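Local coordinates for lipoteichoic acid primase (Listeria monocytogenes, PDB 4UOP), which forms an extracellular catalytic domain of the sulfatase family that holds a magnesium ion, at residues B[239-251]-B[287-300]. Numbering follows the deposited sequence.
Sequences PSDLKDTELGNYF and IIKTDQLPEEQKKY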
ATOM      1  N   PRO B 239      21.571  11.399  26.970  1.00 27.49           N
ATOM      2  CA  PRO B 239      21.517  10.568  28.195  1.00 28.13           C
ATOM      3  C   PRO B 239      21.491   9.073  27.873  1.00 27.32           C
ATOM      4  O   PRO B 239      21.176   8.690  26.743  1.00 26.12           O
ATOM      5  CB  PRO B 239      20.234  11.010  28.878  1.00 28.54           C
ATOM      6  CG  PRO B 239      19.415  11.692  27.832  1.00 29.91           C
ATOM      7  CD  PRO B 239      20.361  12.227  26.801  1.00 28.42           C
ATOM      8  N   SER B 240      21.811   8.230  28.853  1.00 25.49           N
ATOM      9  CA  SER B 240      22.016   6.803  28.580  1.00 25.23           C
ATOM     10  C   SER B 240      20.752   6.080  28.128  1.00 26.72           C
ATOM     11  O   SER B 240      20.833   5.041  27.463  1.00 28.53           O
ATOM     12  CB  SER B 240      22.607   6.096  29.810  1.00 24.84           C
ATOM     13  OG  SER B 240      21.637   5.994  30.841  1.00 24.07           O
ATOM     14  N   ASP B 241      19.583   6.609  28.474  1.00 27.20           N
ATOM     15  CA  ASP B 241      18.360   6.004  27.978  1.00 28.03           C
ATOM     16  C   ASP B 241      18.036   6.389  26.524  1.00 27.60           C
ATOM     17  O   ASP B 241      17.061   5.887  25.980  1.00 27.58           O
ATOM     18  CB  ASP B 241      17.182   6.239  28.917  1.00 28.85           C
ATOM     19  CG  ASP B 241      16.748   7.679  29.019  1.00 30.39           C
ATOM     20  OD1 ASP B 241      17.251   8.562  28.297  1.00 32.60           O
ATOM     21  OD2 ASP B 241      15.892   7.934  29.885  1.00 32.59           O
ATOM     22  N   LEU B 242      18.873   7.228  25.912  1.00 26.33           N
ATOM     23  CA  LEU B 242      18.798   7.511  24.472  1.00 27.46           C
ATOM     24  C   LEU B 242      20.010   7.088  23.643  1.00 28.55           C
ATOM     25  O   LEU B 242      19.888   6.840  22.444  1.00 27.09           O
ATOM     26  CB  LEU B 242      18.614   8.989  24.258  1.00 26.41           C
ATOM     27  CG  LEU B 242      17.232   9.501  24.626  1.00 26.92           C
ATOM     28  CD1 LEU B 242      17.213  11.012  24.624  1.00 27.48           C
ATOM     29  CD2 LEU B 242      16.187   8.942  23.679  1.00 28.10           C
ATOM     30  N   LYS B 243      21.172   6.951  24.268  1.00 31.47           N
ATOM     31  CA  LYS B 243      22.395   6.795  23.513  1.00 33.28           C
ATOM     32  C   LYS B 243      22.301   5.447  22.815  1.00 32.04           C
ATOM     33  O   LYS B 243      21.835   4.477  23.406  1.00 31.77           O
ATOM     34  CB  LYS B 243      23.636   6.871  24.418  1.00 37.25           C
ATOM     35  CG  LYS B 243      24.938   7.152  23.667  1.00 39.81           C
ATOM     36  CD  LYS B 243      26.138   7.176  24.593  1.00 43.33           C
ATOM     37  CE  LYS B 243      26.321   8.532  25.250  1.00 46.30           C
ATOM     38  NZ  LYS B 243      27.182   9.444  24.450  1.00 50.17           N
ATOM     39  N   ASP B 244      22.705   5.412  21.545  1.00 33.95           N
ATOM     40  CA  ASP B 244      22.685   4.207  20.694  1.00 35.73           C
ATOM     41  C   ASP B 244      21.307   3.507  20.584  1.00 33.94           C
ATOM     42  O   ASP B 244      21.203   2.277  20.453  1.00 35.62           O
ATOM     43  CB  ASP B 244      23.795   3.257  21.151  1.00 39.19           C
ATOM     44  CG  ASP B 244      25.199   3.866  20.989  1.00 43.23           C
ATOM     45  OD1 ASP B 244      25.316   5.030  20.543  1.00 47.68           O
ATOM     46  OD2 ASP B 244      26.200   3.178  21.305  1.00 49.70           O
ATOM     47  N   THR B 245      20.256   4.326  20.599  1.00 31.81           N
ATOM     48  CA  THR B 245      18.867   3.882  20.399  1.00 29.82           C
ATOM     49  C   THR B 245      18.327   4.587  19.161  1.00 29.41           C
ATOM     50  O   THR B 245      18.871   5.608  18.776  1.00 25.33           O
ATOM     51  CB  THR B 245      17.925   4.254  21.578  1.00 30.49           C
ATOM     52  OG1 THR B 245      17.743   5.680  21.673  1.00 29.38           O
ATOM     53  CG2 THR B 245      18.456   3.709  22.921  1.00 31.98           C
ATOM     54  N   GLU B 246      17.252   4.070  18.570  1.00 29.33           N
ATOM     55  CA  GLU B 246      16.643   4.697  17.402  1.00 30.09           C
ATOM     56  C   GLU B 246      16.258   6.143  17.677  1.00 26.57           C
ATOM     57  O   GLU B 246      16.554   7.016  16.865  1.00 26.04           O
ATOM     58  CB  GLU B 246      15.409   3.920  16.922  1.00 32.41           C
ATOM     59  CG  GLU B 246      14.614   4.640  15.838  1.00 36.80           C
ATOM     60  CD  GLU B 246      13.485   3.803  15.267  1.00 40.03           C
ATOM     61  OE1 GLU B 246      12.476   3.578  15.975  1.00 42.13           O
ATOM     62  OE2 GLU B 246      13.601   3.385  14.097  1.00 45.64           O
ATOM     63  N   LEU B 247      15.594   6.398  18.799  1.00 23.31           N
ATOM     64  CA  LEU B 247      15.160   7.753  19.130  1.00 23.11           C
ATOM     65  C   LEU B 247      16.339   8.683  19.360  1.00 22.72           C
ATOM     66  O   LEU B 247      16.305   9.856  18.970  1.00 19.73           O
ATOM     67  CB  LEU B 247      14.202   7.789  20.333  1.00 23.76           C
ATOM     68  CG  LEU B 247      13.654   9.180  20.701  1.00 24.80           C
ATOM     69  CD1 LEU B 247      12.835   9.761  19.557  1.00 25.75           C
ATOM     70  CD2 LEU B 247      12.809   9.146  21.966  1.00 26.18           C
ATOM     71  N   GLY B 248      17.393   8.164  19.984  1.00 22.19           N
ATOM     72  CA  GLY B 248      18.594   8.966  20.175  1.00 21.32           C
ATOM     73  C   GLY B 248      19.219   9.357  18.858  1.00 20.24           C
ATOM     74  O   GLY B 248      19.553  10.525  18.638  1.00 20.66           O
ATOM     75  N   ASN B 249      19.349   8.397  17.953  1.00 19.52           N
ATOM     76  CA  ASN B 249      19.899   8.670  16.640  1.00 20.62           C
ATOM     77  C   ASN B 249      19.002   9.642  15.873  1.00 19.35           C
ATOM     78  O   ASN B 249      19.501  10.519  15.175  1.00 18.60           O
ATOM     79  CB  ASN B 249      20.095   7.383  15.849  1.00 21.97           C
ATOM     80  CG  ASN B 249      21.131   6.466  16.490  1.00 25.17           C
ATOM     81  OD1 ASN B 249      22.025   6.928  17.188  1.00 28.34           O
ATOM     82  ND2 ASN B 249      21.000   5.179  16.263  1.00 26.79           N
ATOM     83  N   TYR B 250      17.697   9.485  16.046  1.00 18.87           N
ATOM     84  CA  TYR B 250      16.708  10.370  15.432  1.00 18.51           C
ATOM     85  C   TYR B 250      16.940  11.794  15.884  1.00 18.35           C
ATOM     86  O   TYR B 250      17.027  12.692  15.064  1.00 17.46           O
ATOM     87  CB  TYR B 250      15.299   9.929  15.796  1.00 18.30           C
ATOM     88  CG  TYR B 250      14.221  10.841  15.276  1.00 19.05           C
ATOM     89  CD1 TYR B 250      13.813  10.779  13.943  1.00 19.39           C
ATOM     90  CD2 TYR B 250      13.617  11.757  16.104  1.00 18.60           C
ATOM     91  CE1 TYR B 250      12.818  11.607  13.458  1.00 18.62           C
ATOM     92  CE2 TYR B 250      12.621  12.592  15.632  1.00 18.95           C
ATOM     93  CZ  TYR B 250      12.221  12.502  14.313  1.00 18.80           C
ATOM     94  OH  TYR B 250      11.235  13.344  13.860  1.00 19.23           O
ATOM     95  N   PHE B 251      17.117  11.994  17.186  1.00 19.22           N
ATOM     96  CA  PHE B 251      17.373  13.335  17.712  1.00 19.70           C
ATOM     97  C   PHE B 251      18.671  13.972  17.191  1.00 19.22           C
ATOM     98  O   PHE B 251      18.700  15.174  16.913  1.00 18.05           O
ATOM     99  CB  PHE B 251      17.384  13.338  19.244  1.00 20.59           C
ATOM    100  CG  PHE B 251      16.022  13.279  19.893  1.00 21.40           C
ATOM    101  CD1 PHE B 251      14.919  13.955  19.374  1.00 21.86           C
ATOM    102  CD2 PHE B 251      15.857  12.565  21.071  1.00 22.98           C
ATOM    103  CE1 PHE B 251      13.697  13.898  20.010  1.00 22.21           C
ATOM    104  CE2 PHE B 251      14.631  12.496  21.700  1.00 22.51           C
ATOM    105  CZ  PHE B 251      13.546  13.159  21.169  1.00 22.79           C
ATOM    106  N   ILE B 287       7.897   9.535  11.659  1.00 18.46           N
ATOM    107  CA  ILE B 287       8.642   8.297  11.566  1.00 20.07           C
ATOM    108  C   ILE B 287       8.664   7.515  12.885  1.00 20.95           C
ATOM    109  O   ILE B 287       8.833   6.301  12.864  1.00 21.77           O
ATOM    110  CB  ILE B 287      10.076   8.558  11.025  1.00 21.18           C
ATOM    111  CG1 ILE B 287      10.723   7.267  10.515  1.00 23.18           C
ATOM    112  CG2 ILE B 287      10.946   9.230  12.073  1.00 22.16           C
ATOM    113  CD1 ILE B 287       9.899   6.522   9.481  1.00 24.13           C
ATOM    114  N   ILE B 288       8.484   8.197  14.013  1.00 21.24           N
ATOM    115  CA  ILE B 288       8.523   7.554  15.329  1.00 22.90           C
ATOM    116  C   ILE B 288       7.091   7.337  15.816  1.00 23.16           C
ATOM    117  O   ILE B 288       6.312   8.289  15.958  1.00 21.51           O
ATOM    118  CB  ILE B 288       9.288   8.425  16.342  1.00 22.77           C
ATOM    119  CG1 ILE B 288      10.696   8.794  15.824  1.00 23.80           C
ATOM    120  CG2 ILE B 288       9.320   7.747  17.707  1.00 23.99           C
ATOM    121  CD1 ILE B 288      11.662   7.630  15.617  1.00 24.66           C
ATOM    122  N   LYS B 289       6.729   6.079  16.040  1.00 24.19           N
ATOM    123  CA  LYS B 289       5.447   5.764  16.661  1.00 27.11           C
ATOM    124  C   LYS B 289       5.623   5.941  18.162  1.00 26.35           C
ATOM    125  O   LYS B 289       6.216   5.076  18.831  1.00 25.11           O
ATOM    126  CB  LYS B 289       5.008   4.348  16.316  1.00 30.59           C
ATOM    127  CG  LYS B 289       4.794   4.134  14.834  1.00 35.52           C
ATOM    128  CD  LYS B 289       3.612   3.218  14.573  1.00 41.06           C
ATOM    129  CE  LYS B 289       3.307   3.115  13.087  1.00 44.31           C
ATOM    130  NZ  LYS B 289       4.318   2.301  12.361  1.00 45.92           N
ATOM    131  N   THR B 290       5.153   7.069  18.687  1.00 24.33           N
ATOM    132  CA  THR B 290       5.535   7.476  20.034  1.00 25.74           C
ATOM    133  C   THR B 290       4.908   6.577  21.099  1.00 28.74           C
ATOM    134  O   THR B 290       5.489   6.413  22.167  1.00 28.19           O
ATOM    135  CB  THR B 290       5.205   8.949  20.333  1.00 25.32           C
ATOM    136  OG1 THR B 290       3.822   9.204  20.034  1.00 25.91           O
ATOM    137  CG2 THR B 290       6.090   9.874  19.500  1.00 25.21           C
ATOM    138  N   ASP B 291       3.741   6.001  20.816  1.00 30.67           N
ATOM    139  CA  ASP B 291       3.106   5.086  21.770  1.00 34.50           C
ATOM    140  C   ASP B 291       3.847   3.744  21.870  1.00 34.30           C
ATOM    141  O   ASP B 291       3.648   3.017  22.838  1.00 36.01           O
ATOM    142  CB  ASP B 291       1.595   4.904  21.486  1.00 38.92           C
ATOM    143  CG  ASP B 291       1.303   4.263  20.142  1.00 43.12           C
ATOM    144  OD1 ASP B 291       2.157   3.494  19.629  1.00 48.71           O
ATOM    145  OD2 ASP B 291       0.196   4.551  19.589  1.00 51.54           O
ATOM    146  N   GLN B 292       4.709   3.446  20.893  1.00 31.82           N
ATOM    147  CA  GLN B 292       5.538   2.245  20.898  1.00 32.79           C
ATOM    148  C   GLN B 292       6.941   2.450  21.476  1.00 30.32           C
ATOM    149  O   GLN B 292       7.740   1.515  21.490  1.00 30.35           O
ATOM    150  CB  GLN B 292       5.675   1.676  19.490  1.00 35.68           C
ATOM    151  CG  GLN B 292       4.352   1.213  18.897  1.00 39.83           C
ATOM    152  CD  GLN B 292       4.492   0.185  17.787  1.00 43.17           C
ATOM    153  OE1 GLN B 292       5.345  -0.704  17.844  1.00 45.37           O
ATOM    154  NE2 GLN B 292       3.599   0.251  16.814  1.00 46.43           N
ATOM    155  N   LEU B 293       7.253   3.655  21.945  1.00 28.28           N
ATOM    156  CA  LEU B 293       8.566   3.902  22.552  1.00 27.55           C
ATOM    157  C   LEU B 293       8.707   3.113  23.850  1.00 27.86           C
ATOM    158  O   LEU B 293       7.714   2.860  24.533  1.00 25.57           O
ATOM    159  CB  LEU B 293       8.766   5.394  22.859  1.00 27.35           C
ATOM    160  CG  LEU B 293       8.988   6.320  21.659  1.00 25.91           C
ATOM    161  CD1 LEU B 293       8.863   7.776  22.082  1.00 26.43           C
ATOM    162  CD2 LEU B 293      10.349   6.064  21.027  1.00 26.89           C
ATOM    163  N   PRO B 294       9.955   2.772  24.220  1.00 29.02           N
ATOM    164  CA  PRO B 294      10.164   2.307  25.591  1.00 31.04           C
ATOM    165  C   PRO B 294       9.633   3.320  26.592  1.00 32.46           C
ATOM    166  O   PRO B 294       9.749   4.533  26.379  1.00 27.89           O
ATOM    167  CB  PRO B 294      11.688   2.183  25.705  1.00 30.74           C
ATOM    168  CG  PRO B 294      12.174   2.022  24.310  1.00 31.71           C
ATOM    169  CD  PRO B 294      11.189   2.750  23.421  1.00 29.73           C
ATOM    170  N   GLU B 295       9.063   2.828  27.692  1.00 33.76           N
ATOM    171  CA  GLU B 295       8.401   3.698  28.650  1.00 35.81           C
ATOM    172  C   GLU B 295       9.259   4.865  29.110  1.00 34.21           C
ATOM    173  O   GLU B 295       8.762   5.986  29.238  1.00 34.12           O
ATOM    174  CB  GLU B 295       7.891   2.893  29.859  1.00 40.82           C
ATOM    175  CG  GLU B 295       6.532   2.251  29.620  1.00 46.34           C
ATOM    176  CD  GLU B 295       5.431   3.274  29.370  1.00 49.70           C
ATOM    177  OE1 GLU B 295       5.504   4.394  29.927  1.00 54.91           O
ATOM    178  OE2 GLU B 295       4.487   2.955  28.619  1.00 53.74           O
ATOM    179  N   GLU B 296      10.543   4.624  29.354  1.00 33.12           N
ATOM    180  CA  GLU B 296      11.391   5.697  29.872  1.00 33.50           C
ATOM    181  C   GLU B 296      11.784   6.736  28.806  1.00 32.07           C
ATOM    182  O   GLU B 296      12.270   7.813  29.161  1.00 30.41           O
ATOM    183  CB  GLU B 296      12.626   5.142  30.589  1.00 35.94           C
ATOM    184  CG  GLU B 296      13.782   4.714  29.694  1.00 38.08           C
ATOM    185  CD  GLU B 296      13.575   3.366  29.035  1.00 41.26           C
ATOM    186  OE1 GLU B 296      12.550   2.704  29.308  1.00 43.14           O
ATOM    187  OE2 GLU B 296      14.458   2.957  28.257  1.00 45.73           O
ATOM    188  N   GLN B 297      11.576   6.413  27.525  1.00 28.86           N
ATOM    189  CA  GLN B 297      11.802   7.389  26.441  1.00 28.09           C
ATOM    190  C   GLN B 297      10.581   8.263  26.195  1.00 28.95           C
ATOM    191  O   GLN B 297      10.702   9.333  25.587  1.00 29.07           O
ATOM    192  CB  GLN B 297      12.180   6.683  25.144  1.00 27.51           C
ATOM    193  CG  GLN B 297      13.552   6.054  25.169  1.00 26.91           C
ATOM    194  CD  GLN B 297      14.014   5.598  23.810  1.00 28.62           C
ATOM    195  OE1 GLN B 297      13.231   5.484  22.868  1.00 27.67           O
ATOM    196  NE2 GLN B 297      15.310   5.359  23.692  1.00 29.56           N
ATOM    197  N   LYS B 298       9.412   7.846  26.672  1.00 28.56           N
ATOM    198  CA  LYS B 298       8.190   8.626  26.421  1.00 29.71           C
ATOM    199  C   LYS B 298       8.233  10.031  27.029  1.00 29.43           C
ATOM    200  O   LYS B 298       7.603  10.944  26.499  1.00 29.09           O
ATOM    201  CB  LYS B 298       6.945   7.869  26.886  1.00 31.41           C
ATOM    202  CG  LYS B 298       6.609   6.709  25.976  1.00 33.09           C
ATOM    203  CD  LYS B 298       5.294   6.053  26.342  1.00 34.63           C
ATOM    204  CE  LYS B 298       5.119   4.771  25.549  1.00 36.38           C
ATOM    205  NZ  LYS B 298       3.800   4.139  25.814  1.00 37.81           N
ATOM    206  N   LYS B 299       9.012  10.235  28.093  1.00 26.41           N
ATOM    207  CA  LYS B 299       9.148  11.589  28.669  1.00 26.50           C
ATOM    208  C   LYS B 299       9.783  12.633  27.726  1.00 24.54           C
ATOM    209  O   LYS B 299       9.734  13.834  28.014  1.00 25.18           O
ATOM    210  CB  LYS B 299       9.946  11.558  29.967  1.00 28.16           C
ATOM    211  CG  LYS B 299      11.423  11.260  29.785  1.00 28.83           C
ATOM    212  CD  LYS B 299      12.186  11.450  31.095  1.00 31.13           C
ATOM    213  CE  LYS B 299      13.625  10.997  30.968  1.00 31.60           C
ATOM    214  NZ  LYS B 299      13.749   9.513  30.872  1.00 32.39           N
ATOM    215  N   TYR B 300      10.397  12.176  26.632  1.00 24.02           N
ATOM    216  CA  TYR B 300      11.016  13.067  25.663  1.00 24.42           C
ATOM    217  C   TYR B 300      10.043  13.637  24.641  1.00 24.29           C
ATOM    218  O   TYR B 300      10.373  14.610  23.955  1.00 24.79           O
ATOM    219  CB  TYR B 300      12.165  12.358  24.956  1.00 26.30           C
ATOM    220  CG  TYR B 300      13.272  11.985  25.915  1.00 27.53           C
ATOM    221  CD1 TYR B 300      13.990  12.970  26.588  1.00 28.20           C
ATOM    222  CD2 TYR B 300      13.585  10.657  26.166  1.00 28.47           C
ATOM    223  CE1 TYR B 300      15.000  12.640  27.481  1.00 28.75           C
ATOM    224  CE2 TYR B 300      14.587  10.322  27.055  1.00 28.74           C
ATOM    225  CZ  TYR B 300      15.288  11.321  27.704  1.00 29.50           C
ATOM    226  OH  TYR B 300      16.292  11.006  28.589  1.00 30.59           O
TER
HETATM  227  O   HOH W   1      16.092   3.278  26.230  1.00 37.58           O
HETATM  228  O   HOH W   2      14.212   4.358  20.557  1.00 26.55           O
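L247 packs its CD2 methyl against L293 CD2 at 4.1 Å, the two side chains crossing at about a right angle. CG of L247 lies anti to the backbone N (chi1 -177°), which sends the branch off the helix start toward 287-300. On one flank I288 CG1 sits over the centre of the Y250 ring, 4.0 Å from the centroid, a CH-pi contact. I287 CG2 meets the same ring obliquely. The hydroxyl of Y250 is hydrogen-bonded to S67 O. On the other flank L242 CD1 lies over one face of the Y300 ring, 3.7 Å from its centroid. CG of K299 covers the opposite face, so the ring is sandwiched. F251 turns its edge to Y300 CB. I77, on strand 76-77, also touches L242, F251 and Y300.

Q297 marks the change to polar contacts. Its NE2 gives a nearly straight bond (173°) to D241 O at 2.9 Å, in the carbonyl plane. A weak second bond runs from NE2 to T245 OG1. That hydroxyl also donates to L242 O and accepts from G248 N. A water joins Q297 OE1 to L247 N, and another joins D241 O to E296 OE2. At the polar edge the two oxygens of the D241 carboxylate go to different partners. OD1 takes the Y300 OH at 2.6 Å on its syn lone pair, with carboxylate and ring planes 89° apart. OD2 forms a salt bridge with K299 NZ at 2.8 Å. The same NZ bonds E296 O, which fixes the end of the lysine.

T245 closes a type II turn that starts at L242 and is the N-cap of helix 246-271. The contact joins this capped helix start to the loop after strand 277-283, in a sulfatase-type alpha/beta fold. The same loop begins with D284 and H285, two ligands of the magnesium ion.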